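Local structure of integral membrane indolylacetylinositol arabinosyltransferase EmbC (7BVE) at residues A[262-267]-A[337-342]; A[361-366]-A[589-594]; A[368-373]-A[691-696]; A[604-609]-A[660-665]; A[611-616]-A[649-654]. The protein probably transfers arabinose units in building cell-wall arabinan, as a polytopic membrane glycosyltransferase of the Emb family that binds ethambutol in this structure. All coordinates share one frame; numbering follows the deposited sequence.

Contact 1 of 5, residues A[262-267]-A[337-342]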
# COMPACT_ATOMS: atom_id res chain seq x y z
N LEU A 262 -19.98 35.52 -1.91
CA LEU A 262 -19.28 34.67 -0.96
C LEU A 262 -18.29 33.74 -1.66
O LEU A 262 -17.14 33.61 -1.23
CB LEU A 262 -20.27 33.86 -0.14
CG LEU A 262 -19.67 33.00 0.96
CD1 LEU A 262 -18.95 33.85 1.96
CD2 LEU A 262 -20.76 32.23 1.63
N VAL A 263 -18.72 33.10 -2.76
CA VAL A 263 -17.83 32.20 -3.49
C VAL A 263 -16.66 32.96 -4.11
O VAL A 263 -15.51 32.50 -4.07
CB VAL A 263 -18.64 31.41 -4.55
CG1 VAL A 263 -17.74 30.59 -5.42
CG2 VAL A 263 -19.62 30.49 -3.87
N SER A 264 -16.92 34.17 -4.61
CA SER A 264 -15.86 35.01 -5.17
C SER A 264 -14.86 35.44 -4.11
O SER A 264 -13.65 35.45 -4.37
CB SER A 264 -16.47 36.23 -5.84
OG SER A 264 -17.31 35.84 -6.91
N ALA A 265 -15.34 35.77 -2.91
CA ALA A 265 -14.44 36.16 -1.83
C ALA A 265 -13.56 35.00 -1.38
O ALA A 265 -12.36 35.19 -1.13
CB ALA A 265 -15.24 36.69 -0.65
N MET A 266 -14.12 33.79 -1.29
CA MET A 266 -13.33 32.63 -0.90
C MET A 266 -12.27 32.31 -1.95
O MET A 266 -11.13 31.97 -1.60
CB MET A 266 -14.21 31.41 -0.67
CG MET A 266 -15.30 31.57 0.38
SD MET A 266 -14.78 31.88 2.06
CE MET A 266 -14.36 30.23 2.55
N LEU A 267 -12.61 32.47 -3.23
CA LEU A 267 -11.64 32.20 -4.29
C LEU A 267 -10.50 33.22 -4.31
O LEU A 267 -9.34 32.84 -4.48
CB LEU A 267 -12.32 32.17 -5.65
CG LEU A 267 -13.18 30.97 -6.03
CD1 LEU A 267 -13.91 31.25 -7.30
CD2 LEU A 267 -12.31 29.78 -6.21
N MET A 337 -10.49 31.00 -14.46
CA MET A 337 -11.18 29.76 -14.79
C MET A 337 -12.09 29.30 -13.67
O MET A 337 -13.17 28.77 -13.93
CB MET A 337 -10.18 28.67 -15.14
CG MET A 337 -9.50 28.88 -16.46
SD MET A 337 -8.27 27.64 -16.83
CE MET A 337 -7.58 28.36 -18.31
N GLY A 338 -11.68 29.51 -12.41
CA GLY A 338 -12.57 29.18 -11.30
C GLY A 338 -13.81 30.04 -11.24
O GLY A 338 -14.92 29.55 -11.00
N LEU A 339 -13.64 31.35 -11.49
CA LEU A 339 -14.80 32.24 -11.54
C LEU A 339 -15.74 31.88 -12.68
O LEU A 339 -16.95 31.79 -12.48
CB LEU A 339 -14.33 33.69 -11.66
CG LEU A 339 -13.59 34.34 -10.49
CD1 LEU A 339 -13.09 35.72 -10.84
CD2 LEU A 339 -14.49 34.42 -9.31
N ALA A 340 -15.19 31.64 -13.88
CA ALA A 340 -16.02 31.27 -15.02
C ALA A 340 -16.71 29.93 -14.81
O ALA A 340 -17.85 29.75 -15.23
CB ALA A 340 -15.19 31.24 -16.30
N CYS A 341 -16.05 29.01 -14.11
CA CYS A 341 -16.63 27.70 -13.85
C CYS A 341 -17.84 27.80 -12.93
O CYS A 341 -18.87 27.18 -13.18
CB CYS A 341 -15.55 26.79 -13.27
SG CYS A 341 -15.97 25.08 -13.06
N TRP A 342 -17.75 28.62 -11.88
CA TRP A 342 -18.92 28.78 -11.01
C TRP A 342 -20.05 29.57 -11.67
O TRP A 342 -21.23 29.29 -11.43
CB TRP A 342 -18.53 29.43 -9.69
CG TRP A 342 -19.71 29.86 -8.86
CD1 TRP A 342 -20.09 31.15 -8.62
CD2 TRP A 342 -20.71 29.03 -8.25
NE1 TRP A 342 -21.24 31.17 -7.87
CE2 TRP A 342 -21.64 29.89 -7.62
CE3 TRP A 342 -20.90 27.65 -8.14
CZ2 TRP A 342 -22.73 29.41 -6.92
CZ3 TRP A 342 -21.99 27.19 -7.45
CH2 TRP A 342 -22.88 28.06 -6.83
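CG1 of V263 (chi1 174°) and CG of W342 (chi1 169°) each stand anti to the backbone N of their own residue. These torsions carry the valine methyl over a face of the indole, the two side chains crossing at about a right angle. CG1 lies 4.1 Å from the centroid of the five-membered ring and 14° off its normal, a CH-pi contact, with CD1 of W342 4.0 Å from V263 CG1. One turn further along, L267 and L339 slide past each other in opposite senses, and their branches meet at 3.8 Å between L267 CD1 and L339 CD2. The same CD1 of L267 also rests against the backbone of G338, 4.1 Å from its carbonyl C, where the absence of a side chain leaves the leucine to touch the main chain. S264 adds a lighter touch through its hydroxyl, with OG 4.0 Å from L339 CD2.

Helices 258-272 and 332-349, the first predicted to span the membrane, run nearly antiparallel here with segment axes 10.7 Å apart, so side chains rather than close backbones fill the interface. D260, just before the first segment, serves both polar groups: its O bonds S264 OG and its OD1 bonds W342 NE1. Between the segments themselves the contact is van der Waals in kind, the polar groups being taken by D260. The bond from W342 NE1 to D260 OD1 probably helps fix the indole's rotation, so that its face stays turned to V263.

Contact 2 of 5, residues A[361-366]-A[589-594]; sequences RAAAWT and LAAVAV
A591 is where 589-594 first touches 361-366, and its methyl does most of the work. CB points at the other helix and settles between A363 and T366, 3.6 Å from T366 CG2 and 3.7 Å from A363 CA, with the methyl of A363 at 4.1 Å (A591 CB to A363 CB). The carbonyl oxygen of A362 borders the same methyl more loosely, at 4.2 Å from O to A591 CB. T366 meets it with carbon and not oxygen, because OG1 stands anti to the backbone N (chi1 -174°) and leaves CG2 between N and the carbonyl carbon. V592 follows and only grazes A363, with V592 CG2 4.5 Å from A363 CB. Small residues let the backbones come close, and CA of A363 lies 5.1 Å from CA of A591.

Helix 582-592 ends at V592, within the contact, and meets helix 361-378 near its start, so the two come together by their ends. Helix 688-710 closes one flank, with L689 touching both T366 and A590, and helix 517-539 lies against L589, A590 and A593. V592 packs on the loop residues A357, I543 and T546, while A364 and W365 turn to L259 of helix 258-272.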
# COMPACT_ATOMS: atom_id res chain seq x y z
N ARG A 361 -33.03 26.76 -2.47
CA ARG A 361 -31.79 27.42 -2.08
C ARG A 361 -30.75 26.46 -1.54
O ARG A 361 -29.55 26.72 -1.68
CB ARG A 361 -32.07 28.51 -1.05
CG ARG A 361 -32.97 29.62 -1.57
CD ARG A 361 -32.31 30.34 -2.74
NE ARG A 361 -31.09 31.02 -2.34
CZ ARG A 361 -30.11 31.36 -3.16
NH1 ARG A 361 -30.18 31.05 -4.45
NH2 ARG A 361 -29.03 31.98 -2.70
N ALA A 362 -31.18 25.34 -0.96
CA ALA A 362 -30.24 24.35 -0.44
C ALA A 362 -29.43 23.70 -1.55
O ALA A 362 -28.27 23.35 -1.33
CB ALA A 362 -30.99 23.29 0.35
N ALA A 363 -30.02 23.57 -2.74
CA ALA A 363 -29.29 23.08 -3.91
C ALA A 363 -28.17 24.03 -4.31
O ALA A 363 -27.06 23.58 -4.61
CB ALA A 363 -30.25 22.86 -5.07
N ALA A 364 -28.43 25.33 -4.26
CA ALA A 364 -27.41 26.32 -4.59
C ALA A 364 -26.29 26.34 -3.57
O ALA A 364 -25.11 26.40 -3.93
CB ALA A 364 -28.05 27.70 -4.70
N TRP A 365 -26.63 26.24 -2.28
CA TRP A 365 -25.59 26.27 -1.26
C TRP A 365 -24.74 25.00 -1.26
O TRP A 365 -23.52 25.08 -1.11
CB TRP A 365 -26.22 26.53 0.11
CG TRP A 365 -26.58 27.98 0.28
CD1 TRP A 365 -27.75 28.57 -0.06
CD2 TRP A 365 -25.77 29.01 0.85
NE1 TRP A 365 -27.71 29.90 0.23
CE2 TRP A 365 -26.51 30.20 0.80
CE3 TRP A 365 -24.48 29.04 1.39
CZ2 TRP A 365 -26.01 31.40 1.26
CZ3 TRP A 365 -23.99 30.24 1.85
CH2 TRP A 365 -24.75 31.40 1.79
N THR A 366 -25.33 23.83 -1.51
CA THR A 366 -24.48 22.65 -1.54
C THR A 366 -23.74 22.51 -2.87
O THR A 366 -22.67 21.88 -2.90
CB THR A 366 -25.26 21.39 -1.23
OG1 THR A 366 -24.35 20.29 -1.13
CG2 THR A 366 -26.20 21.08 -2.29
N LEU A 589 -28.21 17.86 -7.71
CA LEU A 589 -29.04 16.67 -7.79
C LEU A 589 -29.19 15.97 -6.44
O LEU A 589 -30.29 15.54 -6.08
CB LEU A 589 -28.48 15.69 -8.82
CG LEU A 589 -28.64 16.06 -10.28
CD1 LEU A 589 -27.94 15.02 -11.11
CD2 LEU A 589 -30.11 16.12 -10.62
N ALA A 590 -28.11 15.86 -5.67
CA ALA A 590 -28.19 15.21 -4.38
C ALA A 590 -28.83 16.08 -3.31
O ALA A 590 -29.10 15.58 -2.22
CB ALA A 590 -26.80 14.77 -3.93
N ALA A 591 -29.03 17.37 -3.57
CA ALA A 591 -29.85 18.14 -2.65
C ALA A 591 -31.33 18.02 -2.98
O ALA A 591 -32.16 18.04 -2.07
CB ALA A 591 -29.46 19.60 -2.67
N VAL A 592 -31.67 17.95 -4.27
CA VAL A 592 -33.08 17.76 -4.61
C VAL A 592 -33.52 16.34 -4.25
O VAL A 592 -34.67 16.13 -3.83
CB VAL A 592 -33.29 18.11 -6.09
CG1 VAL A 592 -34.71 17.84 -6.53
CG2 VAL A 592 -32.98 19.55 -6.29
N ALA A 593 -32.62 15.36 -4.33
CA ALA A 593 -32.97 13.97 -4.05
C ALA A 593 -33.13 13.66 -2.57
O ALA A 593 -33.39 12.50 -2.24
CB ALA A 593 -31.90 13.05 -4.64
N VAL A 594 -33.00 14.62 -1.67
CA VAL A 594 -33.03 14.37 -0.24
C VAL A 594 -34.21 15.04 0.46
O VAL A 594 -34.75 14.47 1.42
CB VAL A 594 -31.68 14.77 0.40
CG1 VAL A 594 -31.69 14.82 1.91
CG2 VAL A 594 -30.64 13.77 0.01

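Contact 3 of 5, residues A[368-373]-A[691-696]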
# COMPACT_ATOMS: atom_id res chain seq x y z
N ALA A 368 -22.40 25.19 -4.43
CA ALA A 368 -21.27 26.04 -4.11
C ALA A 368 -20.29 25.36 -3.18
O ALA A 368 -19.07 25.51 -3.33
CB ALA A 368 -21.77 27.35 -3.51
N GLY A 369 -20.79 24.58 -2.23
CA GLY A 369 -19.91 23.89 -1.29
C GLY A 369 -19.09 22.78 -1.90
O GLY A 369 -17.90 22.67 -1.62
N LEU A 370 -19.70 21.92 -2.72
CA LEU A 370 -18.92 20.87 -3.38
C LEU A 370 -17.98 21.44 -4.44
O LEU A 370 -16.89 20.89 -4.66
CB LEU A 370 -19.82 19.80 -3.98
CG LEU A 370 -20.21 18.61 -3.12
CD1 LEU A 370 -21.24 17.80 -3.83
CD2 LEU A 370 -18.98 17.76 -2.96
N PHE A 371 -18.37 22.55 -5.09
CA PHE A 371 -17.45 23.23 -5.99
C PHE A 371 -16.22 23.73 -5.26
O PHE A 371 -15.09 23.50 -5.72
CB PHE A 371 -18.16 24.37 -6.71
CG PHE A 371 -17.23 25.19 -7.54
CD1 PHE A 371 -16.68 24.69 -8.69
CD2 PHE A 371 -16.90 26.47 -7.15
CE1 PHE A 371 -15.81 25.43 -9.43
CE2 PHE A 371 -16.03 27.22 -7.88
CZ PHE A 371 -15.49 26.70 -9.03
N LEU A 372 -16.39 24.41 -4.13
CA LEU A 372 -15.23 24.91 -3.40
C LEU A 372 -14.42 23.78 -2.77
O LEU A 372 -13.18 23.85 -2.73
CB LEU A 372 -15.65 25.92 -2.35
CG LEU A 372 -16.11 27.26 -2.89
CD1 LEU A 372 -16.65 28.07 -1.75
CD2 LEU A 372 -14.96 27.98 -3.52
N ALA A 373 -15.08 22.72 -2.32
CA ALA A 373 -14.38 21.60 -1.69
C ALA A 373 -13.54 20.82 -2.69
O ALA A 373 -12.54 20.20 -2.31
CB ALA A 373 -15.38 20.67 -1.01
N VAL A 691 -24.07 21.75 5.10
CA VAL A 691 -23.40 21.99 6.38
C VAL A 691 -22.03 21.33 6.40
O VAL A 691 -21.04 21.96 6.80
CB VAL A 691 -24.28 21.51 7.55
CG1 VAL A 691 -23.57 21.71 8.87
CG2 VAL A 691 -25.59 22.24 7.55
N ALA A 692 -21.93 20.09 5.92
CA ALA A 692 -20.66 19.37 5.97
C ALA A 692 -19.62 19.99 5.04
O ALA A 692 -18.46 20.20 5.43
CB ALA A 692 -20.88 17.91 5.63
N THR A 693 -20.03 20.33 3.82
CA THR A 693 -19.11 20.90 2.85
C THR A 693 -18.67 22.31 3.24
O THR A 693 -17.48 22.64 3.12
CB THR A 693 -19.73 20.88 1.46
OG1 THR A 693 -21.04 21.44 1.51
CG2 THR A 693 -19.79 19.47 0.92
N TRP A 694 -19.58 23.15 3.74
CA TRP A 694 -19.14 24.47 4.16
C TRP A 694 -18.32 24.43 5.45
O TRP A 694 -17.44 25.27 5.62
CB TRP A 694 -20.33 25.42 4.30
CG TRP A 694 -20.77 25.93 2.99
CD1 TRP A 694 -21.77 25.46 2.22
CD2 TRP A 694 -20.20 27.03 2.27
NE1 TRP A 694 -21.87 26.19 1.06
CE2 TRP A 694 -20.91 27.16 1.08
CE3 TRP A 694 -19.15 27.92 2.53
CZ2 TRP A 694 -20.62 28.15 0.14
CZ3 TRP A 694 -18.85 28.89 1.61
CH2 TRP A 694 -19.58 29.00 0.42
N ALA A 695 -18.55 23.44 6.31
CA ALA A 695 -17.70 23.29 7.49
C ALA A 695 -16.28 22.92 7.11
O ALA A 695 -15.32 23.49 7.65
CB ALA A 695 -18.30 22.24 8.42
N LEU A 696 -16.11 22.02 6.15
CA LEU A 696 -14.76 21.66 5.72
C LEU A 696 -14.08 22.80 4.95
O LEU A 696 -12.87 22.99 5.07
CB LEU A 696 -14.76 20.38 4.91
CG LEU A 696 -14.38 19.11 5.67
CD1 LEU A 696 -12.93 19.17 6.09
CD2 LEU A 696 -15.27 18.86 6.88
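G369 and T693 form the tight centre of this contact, their CA atoms 5.2 Å apart. With no side chain on G369, the T693 side chain can lie directly on its backbone, and T693 OG1 comes to 3.9 Å from G369 CA. The indole of W694 shares the same spot: G369 CA sits over a face of its five-membered ring, 4.2 Å from the centroid and 28° off the normal, as a CH-pi contact. W694 reaches this position with CG anti to its carbonyl carbon (chi1 -80°), which swings the ring across to the other helix. Its six-membered ring then meets A368 and L372, through A368 CB at 3.9 Å from W694 CZ2 and L372 CD1 at 3.8 Å from W694 CH2.

Away from this centre the packing thins. On the far side of T693, its CG2 touches L370 CG at 4.2 Å, and beyond it A373 and L696 turn toward the partner segment without touching it. Here F521 of helix 517-539 packs on both T693 and L696. The segment axes cross at 38°, 8.5 Å apart at their closest.

Polar groups are served from neighbouring turns: T693 OG1 bonds L689 O, and W694 NE1 bonds W365 O on the partner helix. The indole thus joins the two helices twice, with its N-H on a main-chain carbonyl and its face on a glycine, and the bond to W365 O probably limits rotation of the ring and keeps that face on G369 CA.

Contact 4 of 5, residues A[604-609]-A[660-665]; sequences NRTVFG and LVAAWF
An antiparallel helical hairpin is formed by two consecutive helices predicted to span the membrane, 602-619 and 647-668, and T606 and A662 mark where these segments come nearest. The short axes are 8.7 Å apart at 170°, and CA of T606 lies 5.5 Å from CA of A662. The methyl of A662 faces helix 602-619 and fits beside T606, its CB 3.8 Å from T606 CG2, and also against V607, whose CG2 lies 3.9 Å from A662 CB. One methyl thus touches both beta-branched neighbours, T606 and V607.

The first torsion of T606 divides its two ends between different partners. CG2 stands anti to the backbone N (chi1 -53° for OG1) and is spent on A662 and, more lightly, on V661, where T606 CG2 and V661 CG1 are 4.4 Å apart. OG1 instead comes to the rim of the F665 ring, lying in the ring plane 3.6 Å from F665 CE2, and the two side chains cross at about a right angle. F665 CD2 is at a like distance, so the hydroxyl oxygen meets the edge of the ring between the CD2 and CE2 positions.

V607 lies toward the exposed flank of this small interface. The hydroxyl of T606 is hydrogen-bonded to R602 O one turn back in its own helix, and its contact with F665 is a packing one. Since its oxygen lies against the ring edge, where aromatic hydrogens carry slight positive charge, the approach is probably mildly favourable; the remaining contacts are between apolar groups.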
# COMPACT_ATOMS: atom_id res chain seq x y z
N ASN A 604 -35.32 7.39 6.40
CA ASN A 604 -34.32 7.42 5.35
C ASN A 604 -33.47 8.69 5.42
O ASN A 604 -32.26 8.65 5.16
CB ASN A 604 -35.00 7.33 3.99
CG ASN A 604 -35.64 5.99 3.76
OD1 ASN A 604 -35.10 4.95 4.11
ND2 ASN A 604 -36.81 6.00 3.14
N ARG A 605 -34.08 9.81 5.79
CA ARG A 605 -33.34 11.05 5.90
C ARG A 605 -32.36 11.02 7.07
O ARG A 605 -31.25 11.54 6.97
CB ARG A 605 -34.30 12.22 6.03
CG ARG A 605 -35.09 12.49 4.77
CD ARG A 605 -35.69 13.86 4.81
NE ARG A 605 -36.74 14.00 5.81
CZ ARG A 605 -38.02 13.87 5.54
NH1 ARG A 605 -38.92 14.01 6.50
NH2 ARG A 605 -38.42 13.63 4.30
N THR A 606 -32.75 10.37 8.17
CA THR A 606 -31.82 10.22 9.29
C THR A 606 -30.68 9.26 8.94
O THR A 606 -29.53 9.48 9.36
CB THR A 606 -32.59 9.76 10.52
OG1 THR A 606 -33.68 10.65 10.74
CG2 THR A 606 -31.72 9.80 11.74
N VAL A 607 -30.96 8.22 8.15
CA VAL A 607 -29.89 7.32 7.71
C VAL A 607 -28.91 8.04 6.78
O VAL A 607 -27.69 7.83 6.86
CB VAL A 607 -30.51 6.06 7.05
CG1 VAL A 607 -29.46 5.21 6.38
CG2 VAL A 607 -31.19 5.23 8.10
N PHE A 608 -29.41 8.94 5.93
CA PHE A 608 -28.51 9.71 5.07
C PHE A 608 -27.67 10.69 5.87
O PHE A 608 -26.48 10.89 5.57
CB PHE A 608 -29.29 10.43 3.99
CG PHE A 608 -28.45 11.33 3.13
CD1 PHE A 608 -27.53 10.79 2.24
CD2 PHE A 608 -28.56 12.70 3.22
CE1 PHE A 608 -26.75 11.62 1.47
CE2 PHE A 608 -27.78 13.53 2.45
CZ PHE A 608 -26.88 12.98 1.57
N GLY A 609 -28.24 11.31 6.91
CA GLY A 609 -27.45 12.15 7.79
C GLY A 609 -26.36 11.39 8.53
O GLY A 609 -25.24 11.89 8.70
N LEU A 660 -29.16 5.28 15.93
CA LEU A 660 -30.11 4.91 16.97
C LEU A 660 -31.40 5.72 16.87
O LEU A 660 -32.50 5.19 17.10
CB LEU A 660 -29.49 5.08 18.35
CG LEU A 660 -28.33 4.14 18.67
CD1 LEU A 660 -27.73 4.49 20.00
CD2 LEU A 660 -28.81 2.71 18.66
N VAL A 661 -31.29 7.00 16.51
CA VAL A 661 -32.49 7.82 16.30
C VAL A 661 -33.29 7.31 15.10
O VAL A 661 -34.52 7.26 15.13
CB VAL A 661 -32.11 9.30 16.15
CG1 VAL A 661 -33.31 10.15 15.83
CG2 VAL A 661 -31.48 9.81 17.41
N ALA A 662 -32.59 6.88 14.04
CA ALA A 662 -33.27 6.31 12.88
C ALA A 662 -33.98 5.00 13.22
O ALA A 662 -35.07 4.73 12.71
CB ALA A 662 -32.28 6.09 11.74
N ALA A 663 -33.38 4.20 14.09
CA ALA A 663 -34.01 2.95 14.51
C ALA A 663 -35.24 3.21 15.38
O ALA A 663 -36.22 2.46 15.32
CB ALA A 663 -33.01 2.07 15.25
N TRP A 664 -35.21 4.27 16.20
CA TRP A 664 -36.41 4.63 16.94
C TRP A 664 -37.51 5.13 16.02
O TRP A 664 -38.69 4.85 16.26
CB TRP A 664 -36.10 5.70 17.98
CG TRP A 664 -37.29 6.04 18.82
CD1 TRP A 664 -37.87 5.27 19.78
CD2 TRP A 664 -38.09 7.22 18.72
NE1 TRP A 664 -38.95 5.91 20.32
CE2 TRP A 664 -39.11 7.11 19.68
CE3 TRP A 664 -38.02 8.37 17.93
CZ2 TRP A 664 -40.07 8.11 19.86
CZ3 TRP A 664 -38.97 9.36 18.12
CH2 TRP A 664 -39.98 9.22 19.07
N PHE A 665 -37.15 5.88 14.98
CA PHE A 665 -38.12 6.29 13.96
C PHE A 665 -38.72 5.09 13.24
O PHE A 665 -39.90 5.10 12.88
CB PHE A 665 -37.45 7.21 12.94
CG PHE A 665 -37.30 8.62 13.40
CD1 PHE A 665 -38.17 9.16 14.31
CD2 PHE A 665 -36.26 9.39 12.93
CE1 PHE A 665 -38.03 10.45 14.73
CE2 PHE A 665 -36.10 10.68 13.35
CZ PHE A 665 -36.99 11.22 14.25

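Contact 5 of 5, residues A[611-616]-A[649-654]; sequences AVLFVT and TMLLGL
L613 and L651 interlock as two bumps, each lowered into a hollow of the other helix. L613 enters the space between L651 and L654: its CD2 meets L651 CD2 at 4.0 Å, while L613 CD1 rests against the L654 backbone, 3.8 Å from L654 O, and beside L654 CB. In return L651 sinks between L613 and T616, its CD1 3.7 Å from T616 O and 3.9 Å from T616 CG2. The threonine methyl is available as a wall because CG2 stands anti to the backbone N. The two leucines cross at about a right angle. Alongside this pair, F614 and L652 lie side by side pointing the same way, and L652 CD1 abuts the rim of the phenyl ring near its plane, 4.2 Å from F614 CD1.

The segments run antiparallel at 164°, with axes 8.3 Å apart. Beyond them F614 packs on M566 of the second subunit and L652 on W498 of the second subunit, so one flank of the helix pair belongs to the subunit interface.

T616 turns its hydroxyl inward to its own helix: OG1 bonds V612 O at 2.7 Å, from above the carbonyl plane, while T616 N reaches that oxygen from the opposite face. With the hydroxyl occupied in this way, leucine methyls meet methyls, a ring edge and two main-chain carbonyl oxygens, with no polar bond between the segments.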
# COMPACT_ATOMS: atom_id res chain seq x y z
N ALA A 611 -24.88 8.73 7.32
CA ALA A 611 -23.86 8.41 6.33
C ALA A 611 -22.94 9.60 6.06
O ALA A 611 -21.73 9.43 5.86
CB ALA A 611 -24.51 7.94 5.04
N VAL A 612 -23.51 10.81 6.06
CA VAL A 612 -22.72 12.04 5.96
C VAL A 612 -21.74 12.15 7.13
O VAL A 612 -20.55 12.42 6.94
CB VAL A 612 -23.64 13.27 5.87
CG1 VAL A 612 -22.84 14.54 5.95
CG2 VAL A 612 -24.41 13.25 4.58
N LEU A 613 -22.24 11.91 8.35
CA LEU A 613 -21.36 11.95 9.52
C LEU A 613 -20.30 10.86 9.50
O LEU A 613 -19.19 11.07 10.00
CB LEU A 613 -22.18 11.83 10.80
CG LEU A 613 -22.98 13.04 11.25
CD1 LEU A 613 -23.89 12.64 12.37
CD2 LEU A 613 -22.03 14.09 11.72
N PHE A 614 -20.59 9.71 8.89
CA PHE A 614 -19.60 8.64 8.83
C PHE A 614 -18.47 8.98 7.86
O PHE A 614 -17.30 8.73 8.17
CB PHE A 614 -20.25 7.32 8.44
CG PHE A 614 -19.28 6.18 8.36
CD1 PHE A 614 -18.74 5.65 9.51
CD2 PHE A 614 -18.91 5.65 7.14
CE1 PHE A 614 -17.84 4.61 9.45
CE2 PHE A 614 -18.01 4.61 7.07
CZ PHE A 614 -17.48 4.10 8.22
N VAL A 615 -18.78 9.53 6.69
CA VAL A 615 -17.68 9.88 5.78
C VAL A 615 -16.92 11.11 6.29
O VAL A 615 -15.72 11.26 6.02
CB VAL A 615 -18.15 10.07 4.33
CG1 VAL A 615 -18.77 8.79 3.80
CG2 VAL A 615 -19.11 11.22 4.19
N THR A 616 -17.58 11.97 7.07
CA THR A 616 -16.85 13.08 7.69
C THR A 616 -15.93 12.58 8.80
O THR A 616 -14.84 13.12 8.98
CB THR A 616 -17.85 14.10 8.21
OG1 THR A 616 -18.74 14.45 7.14
CG2 THR A 616 -17.15 15.36 8.64
N THR A 649 -13.32 10.17 16.49
CA THR A 649 -14.10 9.39 17.45
C THR A 649 -15.38 10.12 17.84
O THR A 649 -16.42 9.49 18.04
CB THR A 649 -13.27 9.09 18.68
OG1 THR A 649 -12.97 10.31 19.36
CG2 THR A 649 -11.97 8.42 18.28
N MET A 650 -15.32 11.45 17.94
CA MET A 650 -16.51 12.24 18.22
C MET A 650 -17.52 12.15 17.08
O MET A 650 -18.72 11.98 17.31
CB MET A 650 -16.11 13.69 18.45
CG MET A 650 -15.21 13.92 19.64
SD MET A 650 -14.67 15.64 19.71
CE MET A 650 -13.53 15.60 21.08
N LEU A 651 -17.04 12.22 15.84
CA LEU A 651 -17.95 12.11 14.71
C LEU A 651 -18.48 10.69 14.53
O LEU A 651 -19.62 10.51 14.10
CB LEU A 651 -17.26 12.61 13.44
CG LEU A 651 -17.01 14.11 13.36
CD1 LEU A 651 -16.05 14.42 12.25
CD2 LEU A 651 -18.31 14.84 13.11
N LEU A 652 -17.69 9.67 14.90
CA LEU A 652 -18.20 8.30 14.88
C LEU A 652 -19.28 8.09 15.94
O LEU A 652 -20.27 7.40 15.68
CB LEU A 652 -17.05 7.32 15.09
CG LEU A 652 -17.40 5.84 14.97
CD1 LEU A 652 -17.77 5.51 13.55
CD2 LEU A 652 -16.26 4.98 15.44
N GLY A 653 -19.11 8.69 17.12
CA GLY A 653 -20.15 8.61 18.13
C GLY A 653 -21.43 9.30 17.72
O GLY A 653 -22.53 8.79 17.97
N LEU A 654 -21.31 10.45 17.04
CA LEU A 654 -22.51 11.12 16.52
C LEU A 654 -23.18 10.30 15.42
O LEU A 654 -24.41 10.31 15.30
CB LEU A 654 -22.14 12.51 16.01
CG LEU A 654 -21.75 13.53 17.07
CD1 LEU A 654 -21.25 14.78 16.40
CD2 LEU A 654 -22.94 13.83 17.94

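The five contacts bind helices of the largely helical, probably membrane-embedded part of the chain. Helix 361-378 serves both contacts 2 and 3, whose centres are about 12 Å apart and whose segments alternate along the chain. Contact 1 comes first and touches both, its centre about 13 Å from that of contact 3. Contacts 4 and 5 share one helical hairpin, their centres about 14 Å apart, and fall between the two segments of contact 3. V594 of contact 2 packs on R605 and F608, and V612 on A692 of contact 3. Contacts 1 and 4 are the farthest apart, about 35 Å between centres. Helix 361-378 and the hairpin thus tie segments distant in sequence into one helical body.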